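Local coordinates for protein myosin-I heavy chain (Dictyostelium discoideum, PDB 5EJY) that is an actin-based class VII motor with ATPase activity that acts in early phagocytosis and adhesion, seen here as the first MyTH4-FERM unit of its tail, at residues Arg124-Glu127 / Leu128-Phe131; Ser162-Asp165 / Ser166-Ser170. All coordinates share one frame; numbering follows the deposited sequence.

Contact 1 (Arg124-Glu127 / Leu128-Phe131); sequences RVWE and LIHF
Ile-129 sets its CG1 beside its own backbone N (chi1 -80°) and then extends the chain, which lays CD1 over the indole of Trp-126. The Trp-126 ring is turned broadside to that methyl group by a chi2 of 98°. Both residues lie in helix 119-133 of the MyTH4 domain, one turn apart, and their side chains point the same way. The result is a CH-pi contact. CD1 of Ile-129 sits 3.6 Å from the centroid of the Trp-126 six-membered ring, nearly on the ring normal. The second branch helps: CG2 of Ile-129 touches Trp-126 CE3 at 3.8 Å, near the rim of the ring. Val-125 CG1 approaches the same Ile-129 CD1 more loosely, at 4.3 Å.

Four successive i to i+4 backbone hydrogen bonds hold this turn, starting with Leu-128 N to Arg-124 O; the last, Phe-131 N to Glu-127 O, measures 2.9 Å.

On another side of the helix lie a carboxylate and a guanidinium. Glu-127 is extended beyond CG, and its OE1 forms a long salt bridge of 3.7 Å with Arg-124 NE. Stronger partners lie on neighbouring parts of the domain. Glu-127 also binds Tyr-69 OH and Lys-196, while Arg-124 NH1 bonds to the carbonyls of Tyr-69 and Ser-72. The buried carboxylate is therefore shared between three groups, which probably favours its charged form. Leu-128 touches Val-66 and Tyr-69 of helix 53-70.

Phe-131 folds back along the helix toward Glu-127. Its CZ comes within 4.1 Å of Glu-127 CB. The carbonyl oxygen of Glu-127 stands over one face of the Phe-131 ring, offset toward the rim, with Glu-127 O 3.1 Å from Phe-131 CG.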
ATOM      1  N   ARG A 124     -10.580 -26.013 -10.081  1.00 34.75           N
ATOM      2  CA  ARG A 124      -9.191 -25.706  -9.744  1.00 31.07           C
ATOM      3  C   ARG A 124      -8.478 -24.908 -10.832  1.00 31.44           C
ATOM      4  O   ARG A 124      -7.715 -23.979 -10.529  1.00 28.18           O
ATOM      5  CB  ARG A 124      -8.412 -26.990  -9.458  1.00 31.93           C
ATOM      6  CG  ARG A 124      -8.738 -27.602  -8.111  1.00 40.36           C
ATOM      7  CD  ARG A 124      -8.296 -26.676  -6.993  1.00 40.30           C
ATOM      8  NE  ARG A 124      -8.719 -27.155  -5.684  1.00 45.97           N
ATOM      9  CZ  ARG A 124      -8.200 -28.221  -5.083  1.00 51.74           C
ATOM     10  NH1 ARG A 124      -7.243 -28.917  -5.684  1.00 50.62           N
ATOM     11  NH2 ARG A 124      -8.641 -28.594  -3.887  1.00 55.92           N
ATOM     12  N   VAL A 125      -8.696 -25.274 -12.092  1.00 26.92           N
ATOM     13  CA  VAL A 125      -8.050 -24.549 -13.182  1.00 27.85           C
ATOM     14  C   VAL A 125      -8.567 -23.116 -13.219  1.00 29.35           C
ATOM     15  O   VAL A 125      -7.802 -22.193 -13.449  1.00 23.90           O
ATOM     16  CB  VAL A 125      -8.269 -25.185 -14.576  1.00 34.43           C
ATOM     17  CG1 VAL A 125      -7.513 -24.375 -15.638  1.00 30.27           C
ATOM     18  CG2 VAL A 125      -7.802 -26.623 -14.592  1.00 31.60           C
ATOM     19  N   TRP A 126      -9.863 -22.929 -12.980  1.00 25.92           N
ATOM     20  CA  TRP A 126     -10.426 -21.579 -13.016  1.00 26.53           C
ATOM     21  C   TRP A 126      -9.963 -20.707 -11.831  1.00 27.09           C
ATOM     22  O   TRP A 126      -9.831 -19.486 -11.967  1.00 23.23           O
ATOM     23  CB  TRP A 126     -11.952 -21.608 -13.182  1.00 24.91           C
ATOM     24  CG  TRP A 126     -12.332 -21.754 -14.629  1.00 25.77           C
ATOM     25  CD1 TRP A 126     -12.675 -22.911 -15.288  1.00 25.97           C
ATOM     26  CD2 TRP A 126     -12.348 -20.715 -15.611  1.00 24.41           C
ATOM     27  NE1 TRP A 126     -12.921 -22.642 -16.612  1.00 22.32           N
ATOM     28  CE2 TRP A 126     -12.728 -21.303 -16.838  1.00 24.90           C
ATOM     29  CE3 TRP A 126     -12.085 -19.341 -15.570  1.00 24.27           C
ATOM     30  CZ2 TRP A 126     -12.857 -20.560 -18.011  1.00 28.84           C
ATOM     31  CZ3 TRP A 126     -12.206 -18.607 -16.731  1.00 22.26           C
ATOM     32  CH2 TRP A 126     -12.594 -19.215 -17.940  1.00 25.32           C
ATOM     33  N   GLU A 127      -9.688 -21.339 -10.695  1.00 25.84           N
ATOM     34  CA  GLU A 127      -9.004 -20.658  -9.593  1.00 24.55           C
ATOM     35  C   GLU A 127      -7.610 -20.175 -10.016  1.00 25.10           C
ATOM     36  O   GLU A 127      -7.221 -19.052  -9.698  1.00 23.00           O
ATOM     37  CB  GLU A 127      -8.887 -21.568  -8.376  1.00 27.07           C
ATOM     38  CG  GLU A 127     -10.230 -21.825  -7.658  1.00 29.02           C
ATOM     39  CD  GLU A 127     -10.145 -22.930  -6.619  1.00 30.95           C
ATOM     40  OE1 GLU A 127      -9.067 -23.544  -6.491  1.00 30.81           O
ATOM     41  OE2 GLU A 127     -11.162 -23.197  -5.938  1.00 33.74           O
ATOM     42  N   LEU A 128      -6.862 -21.041 -10.707  1.00 22.65           N
ATOM     43  CA  LEU A 128      -5.563 -20.675 -11.270  1.00 26.33           C
ATOM     44  C   LEU A 128      -5.669 -19.531 -12.257  1.00 23.90           C
ATOM     45  O   LEU A 128      -4.840 -18.623 -12.255  1.00 23.73           O
ATOM     46  CB  LEU A 128      -4.916 -21.867 -11.971  1.00 23.34           C
ATOM     47  CG  LEU A 128      -4.452 -23.007 -11.066  1.00 27.24           C
ATOM     48  CD1 LEU A 128      -3.912 -24.179 -11.897  1.00 27.64           C
ATOM     49  CD2 LEU A 128      -3.389 -22.499 -10.085  1.00 28.77           C
ATOM     50  N   ILE A 129      -6.673 -19.591 -13.128  1.00 20.66           N
ATOM     51  CA  ILE A 129      -6.907 -18.516 -14.079  1.00 22.79           C
ATOM     52  C   ILE A 129      -7.102 -17.197 -13.327  1.00 22.82           C
ATOM     53  O   ILE A 129      -6.536 -16.161 -13.688  1.00 21.17           O
ATOM     54  CB  ILE A 129      -8.128 -18.850 -14.989  1.00 23.59           C
ATOM     55  CG1 ILE A 129      -7.702 -19.815 -16.104  1.00 22.55           C
ATOM     56  CG2 ILE A 129      -8.703 -17.605 -15.618  1.00 21.24           C
ATOM     57  CD1 ILE A 129      -8.917 -20.492 -16.849  1.00 22.37           C
ATOM     58  N   HIS A 130      -7.891 -17.248 -12.264  1.00 20.05           N
ATOM     59  CA  HIS A 130      -8.204 -16.062 -11.481  1.00 21.35           C
ATOM     60  C   HIS A 130      -6.956 -15.542 -10.733  1.00 20.74           C
ATOM     61  O   HIS A 130      -6.717 -14.333 -10.699  1.00 20.68           O
ATOM     62  CB  HIS A 130      -9.356 -16.385 -10.519  1.00 18.68           C
ATOM     63  CG  HIS A 130      -9.945 -15.185  -9.844  1.00 20.47           C
ATOM     64  ND1 HIS A 130     -10.868 -15.287  -8.827  1.00 19.97           N
ATOM     65  CD2 HIS A 130      -9.731 -13.859 -10.027  1.00 21.64           C
ATOM     66  CE1 HIS A 130     -11.198 -14.077  -8.411  1.00 24.37           C
ATOM     67  NE2 HIS A 130     -10.521 -13.193  -9.121  1.00 20.89           N
ATOM     68  N   PHE A 131      -6.154 -16.447 -10.165  1.00 20.37           N
ATOM     69  CA  PHE A 131      -4.893 -16.042  -9.514  1.00 21.19           C
ATOM     70  C   PHE A 131      -4.019 -15.321 -10.532  1.00 21.63           C
ATOM     71  O   PHE A 131      -3.376 -14.321 -10.220  1.00 19.89           O
ATOM     72  CB  PHE A 131      -4.081 -17.248  -9.020  1.00 21.59           C
ATOM     73  CG  PHE A 131      -4.776 -18.092  -7.977  1.00 21.53           C
ATOM     74  CD1 PHE A 131      -5.602 -17.519  -7.023  1.00 24.34           C
ATOM     75  CD2 PHE A 131      -4.567 -19.464  -7.943  1.00 22.13           C
ATOM     76  CE1 PHE A 131      -6.224 -18.298  -6.062  1.00 25.90           C
ATOM     77  CE2 PHE A 131      -5.200 -20.261  -6.987  1.00 28.81           C
ATOM     78  CZ  PHE A 131      -6.034 -19.677  -6.049  1.00 26.85           C
TER

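Contact 2 (Ser162-Asp165 / Ser166-Ser170); sequences SVKD and SAQAS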
ATOM      1  N   SER A 162     -19.354 -21.961  -9.581  1.00 34.16           N
ATOM      2  CA  SER A 162     -17.976 -21.665  -9.180  1.00 34.49           C
ATOM      3  C   SER A 162     -17.093 -21.238 -10.347  1.00 34.58           C
ATOM      4  O   SER A 162     -16.370 -20.241 -10.258  1.00 32.31           O
ATOM      5  CB  SER A 162     -17.366 -22.859  -8.438  1.00 37.21           C
ATOM      6  OG  SER A 162     -15.948 -22.781  -8.425  1.00 40.91           O
ATOM      7  N   VAL A 163     -17.151 -21.984 -11.449  1.00 30.01           N
ATOM      8  CA  VAL A 163     -16.430 -21.600 -12.649  1.00 31.96           C
ATOM      9  C   VAL A 163     -16.911 -20.259 -13.184  1.00 32.41           C
ATOM     10  O   VAL A 163     -16.107 -19.419 -13.581  1.00 26.16           O
ATOM     11  CB  VAL A 163     -16.522 -22.671 -13.754  1.00 28.74           C
ATOM     12  CG1 VAL A 163     -16.060 -22.100 -15.080  1.00 30.54           C
ATOM     13  CG2 VAL A 163     -15.709 -23.890 -13.367  1.00 28.55           C
ATOM     14  N   LYS A 164     -18.220 -20.033 -13.185  1.00 28.92           N
ATOM     15  CA  LYS A 164     -18.728 -18.780 -13.733  1.00 27.05           C
ATOM     16  C   LYS A 164     -18.353 -17.576 -12.857  1.00 26.32           C
ATOM     17  O   LYS A 164     -18.097 -16.492 -13.371  1.00 27.26           O
ATOM     18  CB  LYS A 164     -20.242 -18.817 -13.929  1.00 31.68           C
ATOM     19  CG  LYS A 164     -20.749 -17.652 -14.763  1.00 36.41           C
ATOM     20  CD  LYS A 164     -22.195 -17.841 -15.185  1.00 47.73           C
ATOM     21  CE  LYS A 164     -22.347 -18.972 -16.198  1.00 46.69           C
ATOM     22  NZ  LYS A 164     -22.087 -18.526 -17.593  1.00 50.42           N
ATOM     23  N   ASP A 165     -18.354 -17.769 -11.547  1.00 25.07           N
ATOM     24  CA  ASP A 165     -17.987 -16.694 -10.626  1.00 28.70           C
ATOM     25  C   ASP A 165     -16.506 -16.370 -10.815  1.00 25.48           C
ATOM     26  O   ASP A 165     -16.116 -15.206 -10.844  1.00 24.35           O
ATOM     27  CB  ASP A 165     -18.218 -17.109  -9.174  1.00 27.83           C
ATOM     28  CG  ASP A 165     -19.694 -17.097  -8.773  1.00 32.84           C
ATOM     29  OD1 ASP A 165     -20.504 -16.403  -9.421  1.00 33.05           O
ATOM     30  OD2 ASP A 165     -20.024 -17.776  -7.785  1.00 35.22           O
ATOM     31  N   SER A 166     -15.694 -17.411 -10.946  1.00 25.49           N
ATOM     32  CA  SER A 166     -14.256 -17.231 -11.196  1.00 26.32           C
ATOM     33  C   SER A 166     -13.993 -16.533 -12.518  1.00 24.30           C
ATOM     34  O   SER A 166     -13.153 -15.642 -12.600  1.00 27.20           O
ATOM     35  CB  SER A 166     -13.529 -18.567 -11.158  1.00 24.31           C
ATOM     36  OG  SER A 166     -13.479 -19.065  -9.837  1.00 27.27           O
ATOM     37  N   ALA A 167     -14.730 -16.916 -13.558  1.00 26.18           N
ATOM     38  CA  ALA A 167     -14.539 -16.303 -14.863  1.00 22.78           C
ATOM     39  C   ALA A 167     -14.954 -14.841 -14.847  1.00 24.06           C
ATOM     40  O   ALA A 167     -14.260 -13.991 -15.396  1.00 22.96           O
ATOM     41  CB  ALA A 167     -15.292 -17.078 -15.961  1.00 26.11           C
ATOM     42  N   GLN A 168     -16.093 -14.541 -14.230  1.00 24.75           N
ATOM     43  CA  GLN A 168     -16.509 -13.150 -14.129  1.00 21.68           C
ATOM     44  C   GLN A 168     -15.509 -12.316 -13.314  1.00 19.59           C
ATOM     45  O   GLN A 168     -15.202 -11.196 -13.686  1.00 21.51           O
ATOM     46  CB  GLN A 168     -17.897 -13.028 -13.500  1.00 23.52           C
ATOM     47  CG  GLN A 168     -19.006 -13.551 -14.397  1.00 30.10           C
ATOM     48  CD  GLN A 168     -20.380 -13.165 -13.877  1.00 42.20           C
ATOM     49  OE1 GLN A 168     -20.835 -13.682 -12.853  1.00 41.55           O
ATOM     50  NE2 GLN A 168     -21.034 -12.234 -14.566  1.00 43.17           N
ATOM     51  N   ALA A 169     -15.035 -12.859 -12.204  1.00 22.69           N
ATOM     52  CA  ALA A 169     -14.080 -12.124 -11.355  1.00 23.10           C
ATOM     53  C   ALA A 169     -12.726 -11.951 -12.051  1.00 22.78           C
ATOM     54  O   ALA A 169     -12.019 -10.955 -11.829  1.00 23.92           O
ATOM     55  CB  ALA A 169     -13.915 -12.817 -10.022  1.00 25.46           C
ATOM     56  N   SER A 170     -12.371 -12.918 -12.899  1.00 23.27           N
ATOM     57  CA  SER A 170     -11.126 -12.846 -13.669  1.00 24.69           C
ATOM     58  C   SER A 170     -11.216 -11.752 -14.709  1.00 25.12           C
ATOM     59  O   SER A 170     -10.297 -10.973 -14.868  1.00 21.41           O
ATOM     60  CB  SER A 170     -10.821 -14.169 -14.378  1.00 19.15           C
ATOM     61  OG  SER A 170     -10.553 -15.202 -13.454  1.00 24.06           O
TER
HETATM   62  O   HOH W   1     -13.413 -21.889  -9.818  1.00 36.63           O
HETATM   63  O   HOH W   2     -20.171 -13.912 -10.274  1.00 42.49           O
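Regular alpha-helical i to i+4 bonding joins Ser-162-Asp-165 to Ser-166-Ala-169, as in the 2.9 Å bond from Ala-167 N to Val-163 O. Side chains one turn apart are then linked through water. On one side a water bridges two hydroxyls, 3.0 Å from Ser-162 OG and 2.8 Å from Ser-166 OG. Ser-166 OG is also hydrogen-bonded to Asn-198 ND2. Away from this bridge, a second water donates to both Asp-165 OD1 and Gln-168 OE1, at 2.7 Å each. It joins two acceptors, Asp-165 OD1 and Gln-168 OE1, that lie 4.4 Å apart. Gln-168 holds CG beside its backbone N (chi1 -69°), which brings CG to 3.2 Å from Lys-164 O. The other carboxylate oxygen of Asp-165, OD2, pairs with Lys-161.

Further along, Ser-170 OG donates back to Ser-166 O at 2.8 Å. Ser-170 N bonds to the same oxygen from the opposite face of the carbonyl plane. Ser-166 O is thus gripped twice, and the buried Ser-170 hydroxyl has its acceptor within the helix.

Helix 161-180 packs on two others of the MyTH4 domain. Val-163, Ala-169 and Ser-170 touch helix 119-133. Ala-167 and Gln-168 meet helix 143-155, where Lys-164 NZ also bonds to the carbonyls of Thr-153 and Ile-154.

Contact 1 comes first along the chain, on helix 119-133, and contact 2 follows on helix 161-180. Helix 143-155 lies between them in sequence. Their centres are about 9 Å apart, and the two helices pack directly within the MyTH4 domain. Trp-126 of contact 1 meets Val-163 and Ala-167 of contact 2, with Trp-126 CZ3 3.5 Å from Ala-167 CB. His-130 touches Ala-169 and Ser-170. The rings of Trp-126 and His-130 rest on the small side chains of Ala-167 and Ala-169. Both contacts belong to the helical MyTH4 part, which precedes the FERM region in this tail unit.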